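Local coordinates for protein carboxylic ester hydrolase (Aspergillus niger, PDB 7K4O) that hydrolyses ester bonds, acting as a tannin acyl hydrolase (tannase) of the serine esterase type that probably releases gallic acid from tannins, at residues 308-322 against 374-386. Numbering follows the deposited sequence.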
# COMPACT_ATOMS: atom_id res chain seq x y z
N THR A 308 5.97 -15.16 19.39
CA THR A 308 4.70 -15.76 18.91
C THR A 308 4.12 -14.85 17.80
O THR A 308 3.65 -15.39 16.80
CB THR A 308 3.74 -16.01 20.08
OG1 THR A 308 4.42 -16.89 20.99
CG2 THR A 308 2.46 -16.65 19.60
N ILE A 309 4.16 -13.54 18.00
CA ILE A 309 3.67 -12.54 17.00
C ILE A 309 4.51 -12.71 15.74
O ILE A 309 3.96 -12.91 14.64
CB ILE A 309 3.73 -11.12 17.55
CG1 ILE A 309 2.69 -10.94 18.66
CG2 ILE A 309 3.53 -10.10 16.42
CD1 ILE A 309 2.83 -9.66 19.45
N ILE A 310 5.83 -12.65 15.89
CA ILE A 310 6.72 -12.77 14.71
C ILE A 310 6.47 -14.07 13.96
O ILE A 310 6.57 -14.08 12.72
CB ILE A 310 8.19 -12.54 15.12
CG1 ILE A 310 8.33 -11.07 15.50
CG2 ILE A 310 9.17 -12.96 14.04
CD1 ILE A 310 9.62 -10.71 16.14
N ASN A 311 6.17 -15.17 14.65
CA ASN A 311 6.00 -16.49 14.01
C ASN A 311 4.70 -16.58 13.18
O ASN A 311 4.59 -17.53 12.43
CB ASN A 311 5.95 -17.59 15.09
CG ASN A 311 6.15 -18.97 14.52
OD1 ASN A 311 7.14 -19.25 13.84
ND2 ASN A 311 5.22 -19.86 14.81
N GLY A 312 3.78 -15.65 13.35
CA GLY A 312 2.55 -15.58 12.53
C GLY A 312 1.45 -16.50 13.05
O GLY A 312 1.73 -17.48 13.78
N LEU A 313 0.23 -16.24 12.63
CA LEU A 313 -0.96 -17.01 13.07
C LEU A 313 -0.82 -18.47 12.68
O LEU A 313 -0.68 -18.82 11.49
CB LEU A 313 -2.22 -16.40 12.49
CG LEU A 313 -3.49 -17.19 12.74
CD1 LEU A 313 -3.82 -17.23 14.22
CD2 LEU A 313 -4.64 -16.56 11.98
N HIS A 314 -0.91 -19.34 13.70
CA HIS A 314 -1.04 -20.81 13.53
C HIS A 314 -2.33 -21.23 14.27
O HIS A 314 -2.72 -20.53 15.19
CB HIS A 314 0.18 -21.57 14.08
CG HIS A 314 1.43 -21.39 13.30
ND1 HIS A 314 2.07 -20.17 13.23
CD2 HIS A 314 2.18 -22.26 12.58
CE1 HIS A 314 3.18 -20.32 12.51
NE2 HIS A 314 3.30 -21.59 12.10
N ASP A 315 -3.00 -22.23 13.75
CA ASP A 315 -4.29 -22.65 14.33
C ASP A 315 -4.00 -23.60 15.51
O ASP A 315 -2.81 -23.84 15.84
CB ASP A 315 -5.17 -23.30 13.26
CG ASP A 315 -4.70 -24.62 12.71
OD1 ASP A 315 -3.76 -25.26 13.32
OD2 ASP A 315 -5.25 -25.03 11.67
N SER A 316 -5.07 -24.09 16.14
CA SER A 316 -5.04 -24.91 17.39
C SER A 316 -4.28 -26.21 17.10
O SER A 316 -3.82 -26.86 18.06
CB SER A 316 -6.46 -25.15 17.91
OG SER A 316 -7.20 -25.88 16.96
N GLN A 317 -4.11 -26.60 15.84
CA GLN A 317 -3.34 -27.82 15.50
C GLN A 317 -1.90 -27.51 15.04
O GLN A 317 -1.25 -28.42 14.48
CB GLN A 317 -4.11 -28.65 14.47
CG GLN A 317 -5.47 -29.12 15.01
CD GLN A 317 -5.28 -30.23 16.02
OE1 GLN A 317 -5.63 -30.10 17.21
NE2 GLN A 317 -4.68 -31.32 15.56
N GLY A 318 -1.41 -26.28 15.25
CA GLY A 318 -0.04 -25.90 14.85
C GLY A 318 0.14 -25.66 13.34
O GLY A 318 1.28 -25.49 12.90
N ARG A 319 -0.93 -25.61 12.55
CA ARG A 319 -0.80 -25.40 11.09
C ARG A 319 -0.78 -23.89 10.83
O ARG A 319 -1.53 -23.14 11.46
CB ARG A 319 -1.96 -26.06 10.34
CG ARG A 319 -1.99 -27.59 10.47
CD ARG A 319 -3.28 -28.14 9.84
NE ARG A 319 -4.45 -27.67 10.61
CZ ARG A 319 -5.62 -28.33 10.75
NH1 ARG A 319 -5.85 -29.47 10.12
NH2 ARG A 319 -6.57 -27.83 11.51
N ARG A 320 0.05 -23.49 9.87
CA ARG A 320 0.23 -22.04 9.59
C ARG A 320 -0.96 -21.51 8.77
O ARG A 320 -1.25 -22.08 7.71
CB ARG A 320 1.52 -21.78 8.81
CG ARG A 320 1.75 -20.27 8.64
CD ARG A 320 3.05 -19.96 7.92
NE ARG A 320 4.22 -20.00 8.77
CZ ARG A 320 4.68 -19.01 9.51
NH1 ARG A 320 4.01 -17.87 9.62
NH2 ARG A 320 5.82 -19.19 10.18
N VAL A 321 -1.53 -20.43 9.26
CA VAL A 321 -2.65 -19.71 8.58
C VAL A 321 -2.10 -18.51 7.80
O VAL A 321 -2.59 -18.29 6.66
CB VAL A 321 -3.70 -19.26 9.59
CG1 VAL A 321 -4.91 -18.74 8.85
CG2 VAL A 321 -4.08 -20.38 10.57
N TYR A 322 -1.21 -17.74 8.39
CA TYR A 322 -0.65 -16.56 7.69
C TYR A 322 0.75 -16.30 8.26
O TYR A 322 1.30 -17.13 8.98
CB TYR A 322 -1.63 -15.38 7.78
CG TYR A 322 -1.49 -14.34 6.67
CD1 TYR A 322 -1.35 -14.74 5.36
CD2 TYR A 322 -1.46 -12.98 6.96
CE1 TYR A 322 -1.17 -13.80 4.34
CE2 TYR A 322 -1.34 -12.03 5.93
CZ TYR A 322 -1.21 -12.46 4.63
OH TYR A 322 -1.01 -11.51 3.64
N VAL A 374 -12.57 -14.99 21.32
CA VAL A 374 -11.79 -14.99 20.05
C VAL A 374 -10.44 -15.68 20.27
O VAL A 374 -9.69 -15.26 21.12
CB VAL A 374 -11.65 -13.56 19.50
CG1 VAL A 374 -10.82 -13.56 18.22
CG2 VAL A 374 -13.01 -12.93 19.27
N THR A 375 -10.20 -16.73 19.51
CA THR A 375 -9.03 -17.60 19.56
C THR A 375 -8.27 -17.51 18.23
O THR A 375 -8.84 -16.95 17.27
CB THR A 375 -9.42 -19.05 19.84
OG1 THR A 375 -10.13 -19.62 18.73
CG2 THR A 375 -10.21 -19.17 21.13
N TYR A 376 -7.12 -18.14 18.18
CA TYR A 376 -6.42 -18.35 16.89
C TYR A 376 -7.38 -18.96 15.86
O TYR A 376 -7.34 -18.58 14.67
CB TYR A 376 -5.16 -19.21 17.06
CG TYR A 376 -4.13 -18.64 18.01
CD1 TYR A 376 -3.93 -17.28 18.18
CD2 TYR A 376 -3.37 -19.50 18.80
CE1 TYR A 376 -2.96 -16.79 19.05
CE2 TYR A 376 -2.40 -19.03 19.66
CZ TYR A 376 -2.17 -17.68 19.78
OH TYR A 376 -1.24 -17.19 20.65
N ASP A 377 -8.18 -19.96 16.24
CA ASP A 377 -9.08 -20.62 15.27
C ASP A 377 -10.18 -19.64 14.80
O ASP A 377 -10.59 -19.78 13.62
CB ASP A 377 -9.69 -21.90 15.87
CG ASP A 377 -8.73 -23.08 15.96
OD1 ASP A 377 -7.64 -23.04 15.37
OD2 ASP A 377 -9.09 -24.08 16.66
N THR A 378 -10.66 -18.74 15.65
CA THR A 378 -11.67 -17.72 15.25
C THR A 378 -11.03 -16.88 14.12
O THR A 378 -11.73 -16.60 13.11
CB THR A 378 -12.06 -16.78 16.39
OG1 THR A 378 -12.40 -17.55 17.55
CG2 THR A 378 -13.20 -15.84 16.09
N LEU A 379 -9.78 -16.49 14.31
CA LEU A 379 -9.06 -15.66 13.28
C LEU A 379 -8.93 -16.47 11.99
O LEU A 379 -9.19 -15.92 10.88
CB LEU A 379 -7.68 -15.22 13.80
CG LEU A 379 -7.68 -14.36 15.06
CD1 LEU A 379 -6.28 -13.92 15.38
CD2 LEU A 379 -8.58 -13.15 14.96
N LYS A 380 -8.55 -17.74 12.07
CA LYS A 380 -8.46 -18.61 10.88
C LYS A 380 -9.82 -18.63 10.16
O LYS A 380 -9.87 -18.49 8.95
CB LYS A 380 -8.04 -20.02 11.28
CG LYS A 380 -8.16 -21.04 10.17
CD LYS A 380 -7.93 -22.46 10.67
CE LYS A 380 -8.06 -23.48 9.57
NZ LYS A 380 -7.65 -24.83 10.04
N ASP A 381 -10.89 -18.83 10.90
CA ASP A 381 -12.23 -18.97 10.29
C ASP A 381 -12.60 -17.67 9.55
O ASP A 381 -13.19 -17.76 8.47
CB ASP A 381 -13.30 -19.30 11.34
CG ASP A 381 -13.15 -20.71 11.93
OD1 ASP A 381 -12.45 -21.53 11.33
OD2 ASP A 381 -13.74 -20.95 13.01
N TRP A 382 -12.28 -16.53 10.14
CA TRP A 382 -12.52 -15.21 9.48
C TRP A 382 -11.68 -15.09 8.21
O TRP A 382 -12.22 -14.62 7.17
CB TRP A 382 -12.25 -14.09 10.47
CG TRP A 382 -13.38 -13.81 11.41
CD1 TRP A 382 -14.72 -13.90 11.20
CD2 TRP A 382 -13.23 -13.31 12.75
NE1 TRP A 382 -15.40 -13.49 12.32
CE2 TRP A 382 -14.51 -13.09 13.27
CE3 TRP A 382 -12.13 -12.91 13.51
CZ2 TRP A 382 -14.72 -12.56 14.53
CZ3 TRP A 382 -12.33 -12.35 14.75
CH2 TRP A 382 -13.62 -12.19 15.25
N MET A 383 -10.45 -15.55 8.23
CA MET A 383 -9.61 -15.39 7.01
C MET A 383 -10.20 -16.24 5.89
O MET A 383 -10.26 -15.80 4.72
CB MET A 383 -8.15 -15.75 7.29
CG MET A 383 -7.54 -14.81 8.30
SD MET A 383 -5.80 -15.16 8.55
CE MET A 383 -5.37 -13.88 9.71
N ILE A 384 -10.58 -17.48 6.22
CA ILE A 384 -11.08 -18.44 5.20
C ILE A 384 -12.46 -18.02 4.71
O ILE A 384 -12.69 -18.08 3.49
CB ILE A 384 -11.08 -19.88 5.76
CG1 ILE A 384 -9.62 -20.30 6.01
CG2 ILE A 384 -11.79 -20.82 4.79
CD1 ILE A 384 -9.45 -21.72 6.60
N SER A 385 -13.37 -17.66 5.60
CA SER A 385 -14.74 -17.29 5.16
C SER A 385 -14.69 -16.00 4.35
O SER A 385 -15.45 -15.90 3.35
CB SER A 385 -15.74 -17.16 6.28
OG SER A 385 -15.36 -16.19 7.20
N GLY A 386 -13.86 -15.06 4.76
CA GLY A 386 -13.75 -13.79 4.02
C GLY A 386 -13.14 -13.97 2.64
O GLY A 386 -13.43 -13.18 1.74
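Asp315 OD2 is gripped by three nitrogens from two side chains, one of them reaching across the contact. In one of its two deposited conformers, Lys380 NZ forms a salt bridge at 2.9 Å to the anti lone pair of Asp315 OD2. Arg319 NE makes a second salt bridge on the syn lone pair, while NH2 bonds from above the carboxylate plane. The carboxylate thus joins two cations, Arg319 NH2 and Lys380 NZ being only 3.5 Å apart. Lysine suits its place because the extended chain, with CG anti to the backbone N (chi1 170°), runs alongside Asp315 and across Val321, whose methyls pack on its CB and CG. Asp315 OD1 accepts Gln317 N, an Asx turn within the type I turn 315-318, and Arg319 N just beyond it, from opposite faces of its plane.

Asp377, in the first turn of helix 376-390, holds the next residue: Asp377 OD1 accepts Ser316 N at 2.9 Å, and Asp377 OD2 receives Ser316 OG on its syn lone pair at 2.6 Å. A small hydroxyl residue lets both donors meet one carboxylate.

Next to these polar groups, Leu313 CD1 lies 3.7 Å from Tyr376 CB, and Leu313 CD2 meets Met383 CE tip to tip at 3.6 Å. Met383 SD also touches Val321 CG1, and Phe217 packs against the same methionine.

Both segments lie in the long insertion between strands 205-209 and 410-416, consistent with a tannase-family lid, away from the annotated sites. Salt bridges, hydrogen bonds and aliphatic packing fasten the loop following helix 300-310 to the first two turns of helix 376-390; with Lys380 so placed, two cations would probably favour ionised Asp315.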